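Local coordinates for protein importin subunit beta-1 (PDB 5OWU) that carries proteins into the nucleus as the importin beta subunit, associating with importin alpha, which recognises the classical nuclear localization signal of the cargo, at residues A[645-650]-A[657-662]; A[683-688]-A[700-705]. All coordinates share one frame; numbering follows the deposited sequence.

Contact 1: A[645-650]-A[657-662]; sequences LKALNQ and ITAVGF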
loop_
_atom_site.group_PDB
_atom_site.type_symbol
_atom_site.label_atom_id
_atom_site.label_comp_id
_atom_site.label_asym_id
_atom_site.label_seq_id
_atom_site.Cartn_x
_atom_site.Cartn_y
_atom_site.Cartn_z
ATOM N N LEU A 645 -24.542 18.836 -8.744
ATOM C CA LEU A 645 -25.262 18.435 -7.537
ATOM C C LEU A 645 -25.477 16.923 -7.496
ATOM O O LEU A 645 -25.255 16.277 -6.460
ATOM C CB LEU A 645 -26.599 19.177 -7.459
ATOM C CG LEU A 645 -26.604 20.498 -6.679
ATOM C CD1 LEU A 645 -25.490 21.436 -7.133
ATOM C CD2 LEU A 645 -27.965 21.181 -6.816
ATOM N N LYS A 646 -25.908 16.336 -8.617
ATOM C CA LYS A 646 -26.094 14.886 -8.648
ATOM C C LYS A 646 -24.793 14.157 -8.326
ATOM O O LYS A 646 -24.785 13.192 -7.550
ATOM C CB LYS A 646 -26.631 14.450 -10.012
ATOM C CG LYS A 646 -26.844 12.941 -10.136
ATOM C CD LYS A 646 -27.623 12.560 -11.392
ATOM C CE LYS A 646 -29.072 13.032 -11.323
ATOM N NZ LYS A 646 -29.943 12.369 -12.336
ATOM N N ALA A 647 -23.682 14.604 -8.907
ATOM C CA ALA A 647 -22.397 13.970 -8.635
ATOM C C ALA A 647 -22.006 14.125 -7.172
ATOM O O ALA A 647 -21.546 13.169 -6.538
ATOM C CB ALA A 647 -21.324 14.567 -9.543
ATOM N N LEU A 648 -22.173 15.328 -6.622
ATOM C CA LEU A 648 -21.811 15.571 -5.231
ATOM C C LEU A 648 -22.586 14.655 -4.296
ATOM O O LEU A 648 -22.045 14.191 -3.286
ATOM C CB LEU A 648 -22.063 17.035 -4.869
ATOM C CG LEU A 648 -21.086 18.071 -5.427
ATOM C CD1 LEU A 648 -21.678 19.462 -5.308
ATOM C CD2 LEU A 648 -19.743 18.008 -4.708
ATOM N N ASN A 649 -23.854 14.381 -4.614
ATOM C CA ASN A 649 -24.662 13.539 -3.739
ATOM C C ASN A 649 -24.409 12.049 -3.932
ATOM O O ASN A 649 -24.808 11.256 -3.074
ATOM C CB ASN A 649 -26.145 13.845 -3.944
ATOM C CG ASN A 649 -26.554 15.150 -3.304
ATOM O OD1 ASN A 649 -26.040 15.520 -2.247
ATOM N ND2 ASN A 649 -27.473 15.864 -3.943
ATOM N N GLN A 650 -23.763 11.646 -5.030
ATOM C CA GLN A 650 -23.371 10.247 -5.223
ATOM C C GLN A 650 -22.147 9.953 -4.355
ATOM O O GLN A 650 -21.034 9.730 -4.835
ATOM C CB GLN A 650 -23.082 9.953 -6.687
ATOM C CG GLN A 650 -24.312 9.841 -7.566
ATOM C CD GLN A 650 -23.964 9.604 -9.026
ATOM O OE1 GLN A 650 -24.590 10.171 -9.925
ATOM N NE2 GLN A 650 -22.961 8.765 -9.271
ATOM N N ILE A 657 -15.976 12.829 -5.110
ATOM C CA ILE A 657 -14.660 13.379 -4.791
ATOM C C ILE A 657 -14.251 14.398 -5.843
ATOM O O ILE A 657 -13.790 15.506 -5.530
ATOM C CB ILE A 657 -13.613 12.256 -4.689
ATOM C CG1 ILE A 657 -14.068 11.148 -3.731
ATOM C CG2 ILE A 657 -12.252 12.834 -4.273
ATOM C CD1 ILE A 657 -14.111 11.561 -2.313
ATOM N N THR A 658 -14.395 14.026 -7.115
ATOM C CA THR A 658 -13.981 14.909 -8.194
ATOM C C THR A 658 -14.873 16.140 -8.268
ATOM O O THR A 658 -14.393 17.230 -8.596
ATOM C CB THR A 658 -13.987 14.140 -9.515
ATOM O OG1 THR A 658 -13.211 12.943 -9.363
ATOM C CG2 THR A 658 -13.391 14.980 -10.630
ATOM N N ALA A 659 -16.158 15.992 -7.945
ATOM C CA ALA A 659 -17.042 17.151 -7.881
ATOM C C ALA A 659 -16.615 18.107 -6.766
ATOM O O ALA A 659 -16.633 19.338 -6.941
ATOM C CB ALA A 659 -18.490 16.685 -7.694
ATOM N N VAL A 660 -16.201 17.562 -5.617
ATOM C CA VAL A 660 -15.590 18.404 -4.589
ATOM C C VAL A 660 -14.367 19.110 -5.156
ATOM O O VAL A 660 -14.096 20.272 -4.832
ATOM C CB VAL A 660 -15.225 17.581 -3.342
ATOM C CG1 VAL A 660 -14.427 18.437 -2.351
ATOM C CG2 VAL A 660 -16.471 17.050 -2.667
ATOM N N GLY A 661 -13.602 18.416 -6.001
ATOM C CA GLY A 661 -12.461 19.053 -6.639
ATOM C C GLY A 661 -12.862 20.185 -7.562
ATOM O O GLY A 661 -12.115 21.158 -7.725
ATOM N N PHE A 662 -14.035 20.075 -8.187
ATOM C CA PHE A 662 -14.576 21.206 -8.932
ATOM C C PHE A 662 -14.815 22.392 -8.011
ATOM O O PHE A 662 -14.440 23.530 -8.328
ATOM C CB PHE A 662 -15.879 20.816 -9.626
ATOM C CG PHE A 662 -16.544 21.958 -10.344
ATOM C CD1 PHE A 662 -16.162 22.301 -11.626
ATOM C CD2 PHE A 662 -17.542 22.691 -9.730
ATOM C CE1 PHE A 662 -16.769 23.354 -12.291
ATOM C CE2 PHE A 662 -18.152 23.747 -10.387
ATOM C CZ PHE A 662 -17.763 24.079 -11.669
#

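Contact 2: A[683-688]-A[700-705]; sequences NVLAQM and PAVLSV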
loop_
_atom_site.group_PDB
_atom_site.type_symbol
_atom_site.label_atom_id
_atom_site.label_comp_id
_atom_site.label_asym_id
_atom_site.label_seq_id
_atom_site.Cartn_x
_atom_site.Cartn_y
_atom_site.Cartn_z
ATOM N N ASN A 683 -23.846 24.260 2.452
ATOM C CA ASN A 683 -24.988 23.422 2.779
ATOM C C ASN A 683 -24.789 22.028 2.206
ATOM O O ASN A 683 -24.763 21.037 2.946
ATOM C CB ASN A 683 -26.284 24.060 2.272
ATOM C CG ASN A 683 -26.712 25.240 3.121
ATOM O OD1 ASN A 683 -26.372 25.320 4.300
ATOM N ND2 ASN A 683 -27.449 26.166 2.523
ATOM N N VAL A 684 -24.559 21.941 0.893
ATOM C CA VAL A 684 -24.413 20.624 0.285
ATOM C C VAL A 684 -23.325 19.850 1.006
ATOM O O VAL A 684 -23.526 18.703 1.431
ATOM C CB VAL A 684 -24.122 20.741 -1.223
ATOM C CG1 VAL A 684 -23.893 19.365 -1.827
ATOM C CG2 VAL A 684 -25.266 21.427 -1.932
ATOM N N LEU A 685 -22.173 20.491 1.220
ATOM C CA LEU A 685 -21.051 19.767 1.800
ATOM C C LEU A 685 -21.412 19.249 3.180
ATOM O O LEU A 685 -21.115 18.093 3.517
ATOM C CB LEU A 685 -19.811 20.663 1.848
ATOM C CG LEU A 685 -19.194 20.957 0.477
ATOM C CD1 LEU A 685 -18.217 22.133 0.548
ATOM C CD2 LEU A 685 -18.502 19.732 -0.078
ATOM N N ALA A 686 -22.111 20.068 3.973
ATOM C CA ALA A 686 -22.483 19.633 5.313
ATOM C C ALA A 686 -23.343 18.380 5.245
ATOM O O ALA A 686 -23.145 17.439 6.022
ATOM C CB ALA A 686 -23.208 20.759 6.051
ATOM N N GLN A 687 -24.279 18.333 4.294
ATOM C CA GLN A 687 -25.066 17.122 4.106
ATOM C C GLN A 687 -24.167 15.951 3.724
ATOM O O GLN A 687 -24.244 14.871 4.322
ATOM C CB GLN A 687 -26.134 17.354 3.038
ATOM C CG GLN A 687 -27.081 18.505 3.338
ATOM C CD GLN A 687 -27.785 19.021 2.091
ATOM O OE1 GLN A 687 -28.192 18.243 1.226
ATOM N NE2 GLN A 687 -27.920 20.342 1.987
ATOM N N MET A 688 -23.275 16.165 2.750
ATOM C CA MET A 688 -22.502 15.055 2.202
ATOM C C MET A 688 -21.701 14.356 3.289
ATOM O O MET A 688 -21.773 13.131 3.440
ATOM C CB MET A 688 -21.568 15.553 1.103
ATOM C CG MET A 688 -22.259 16.025 -0.153
ATOM S SD MET A 688 -21.155 17.041 -1.151
ATOM C CE MET A 688 -19.783 15.920 -1.394
ATOM N N PRO A 700 -11.913 13.216 3.865
ATOM C CA PRO A 700 -10.781 14.148 3.710
ATOM C C PRO A 700 -11.018 15.214 2.650
ATOM O O PRO A 700 -10.745 16.399 2.892
ATOM C CB PRO A 700 -9.607 13.219 3.355
ATOM C CG PRO A 700 -10.227 11.913 2.957
ATOM C CD PRO A 700 -11.501 11.811 3.715
ATOM N N ALA A 701 -11.548 14.830 1.486
ATOM C CA ALA A 701 -11.798 15.797 0.423
ATOM C C ALA A 701 -12.625 16.974 0.933
ATOM O O ALA A 701 -12.229 18.140 0.800
ATOM C CB ALA A 701 -12.503 15.112 -0.748
ATOM N N VAL A 702 -13.761 16.682 1.564
ATOM C CA VAL A 702 -14.607 17.759 2.071
ATOM C C VAL A 702 -13.836 18.608 3.073
ATOM O O VAL A 702 -13.855 19.845 3.005
ATOM C CB VAL A 702 -15.902 17.182 2.667
ATOM C CG1 VAL A 702 -16.742 18.277 3.303
ATOM C CG2 VAL A 702 -16.692 16.492 1.569
ATOM N N LEU A 703 -13.107 17.972 3.992
ATOM C CA LEU A 703 -12.341 18.766 4.944
ATOM C C LEU A 703 -11.428 19.728 4.196
ATOM O O LEU A 703 -11.437 20.942 4.450
ATOM C CB LEU A 703 -11.542 17.855 5.880
ATOM C CG LEU A 703 -12.354 17.010 6.871
ATOM C CD1 LEU A 703 -11.434 16.099 7.666
ATOM C CD2 LEU A 703 -13.177 17.869 7.821
ATOM N N SER A 704 -10.699 19.217 3.200
ATOM C CA SER A 704 -9.763 20.075 2.488
ATOM C C SER A 704 -10.490 21.232 1.825
ATOM O O SER A 704 -9.996 22.368 1.830
ATOM C CB SER A 704 -8.982 19.269 1.452
ATOM O OG SER A 704 -8.196 18.286 2.088
ATOM N N VAL A 705 -11.686 20.976 1.282
ATOM C CA VAL A 705 -12.329 22.027 0.506
ATOM C C VAL A 705 -12.852 23.104 1.437
ATOM O O VAL A 705 -12.946 24.276 1.046
ATOM C CB VAL A 705 -13.424 21.448 -0.415
ATOM C CG1 VAL A 705 -14.771 21.307 0.294
ATOM C CG2 VAL A 705 -13.570 22.304 -1.657
#

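Contact 1: A[645-650]-A[657-662]
The flat group touched across this contact is the peptide that joins Ala659 to Val660. The CD2 methyl of Leu648 lies over one of its faces. It sits almost straight above the nitrogen, with Leu648 CD2 3.7 Å from Val660 N. No aromatic ring is shared between the segments. The ring of Phe662 packs edge-to-face with Phe640, a residue earlier on the helix that carries 645-650.

The two segments belong to HEAT repeat 15, a helical hairpin made of helices 637-649 and 655-669. Near the turn the segments run in broadly opposed directions but are steeply inclined, at 129°. Their axes come within 8.3 Å, a close approach that goes with two alanines at the interface. Ala647 CB and Ala659 CB meet methyl to methyl at 4.0 Å. With single methyls facing each other, the backbones come close: the CA atoms of Leu648 and Ala659 are 5.7 Å apart.

Leu648 does most of the reaching. Its CG is anti to the carbonyl carbon (chi1 -74°) and its CD2 branch is the one directed across. Beyond the peptide face, CD2 also meets Val660 CG2, the valine branch beside the backbone N.

Neighbouring helices pack on the same residues. Phe619 of helix 615-629 packs on Ala647, while Val684 of helix 675-689 packs on Leu648. The hydroxyl of Thr658 faces another partner and hydrogen-bonds through OG1 to OD1 of Asp616.

Packing is tightest at the alanine methyl. Ala659 CB lies 3.5 Å from Leu648 CD2, slightly closer than usual for two carbons, and 3.7 Å from Leu648 CG.

Contact 2: A[683-688]-A[700-705]
Leu685 packs against both Val702 and Val705, two valines one turn apart on the partner helix. Its CD2 methyl rests against both branches of Val702. Leu685 CD2 is 4.1 Å from Val702 CG1 and equally far from Val702 CG2. The other branch turns to the second valine, where Leu685 CD1 meets Val705 CG1 at 3.6 Å. The leucine and Val702 run past each other in opposite directions.

Torsions set up this fit. In Val705, CG1 stands between the backbone N and the carbonyl carbon (chi1 86°), which brings that methyl against both branches of Leu685. Met688, one turn beyond Leu685, adds a lighter touch through its terminal methyl, with Met688 CE 4.3 Å from Val702 CG2.

The frame behind these side chains is the antiparallel pair of HEAT repeat 16, helices 675-689 and 698-713. The segments lie at 151° to each other, and their axes stay 10.6 Å apart, a spacing filled by branched and long side chains. Further out, Phe706 and Ile709 also pack on Leu685. Ile663 and Ala664 of the preceding repeat press on Val705. On another side of helix 698-713, Ser704 OG is hydrogen-bonded to Asp756 OD2, tying it to helix 741-764.

All the touching residues are buried, and no hydrogen bond joins the segments. The cohesion is thus apolar and does not depend on bond direction. Such an interface could tolerate small helix shifts, consistent with the known flexibility of importin beta solenoids.

Contact 1 closes before contact 2 opens along the chain, and their centres are about 10 Å apart. Each lies within one HEAT hairpin: 15 for contact 1, 16 for contact 2. Helix 655-669 leads directly to helix 675-689, so the two repeats are consecutive layers of the superhelical solenoid. The contacts touch each other. Met688 CE lies 3.4 Å from Leu648 O and 3.7 Å from Val660 CG2, while Val660 CG1 packs 3.7 Å from Val705 CB. Through these contacts of the Val660 methyls with Met688 and Val705, apolar packing continues from one hairpin to the next. Stacking of successive repeats in this way is how a HEAT solenoid is built.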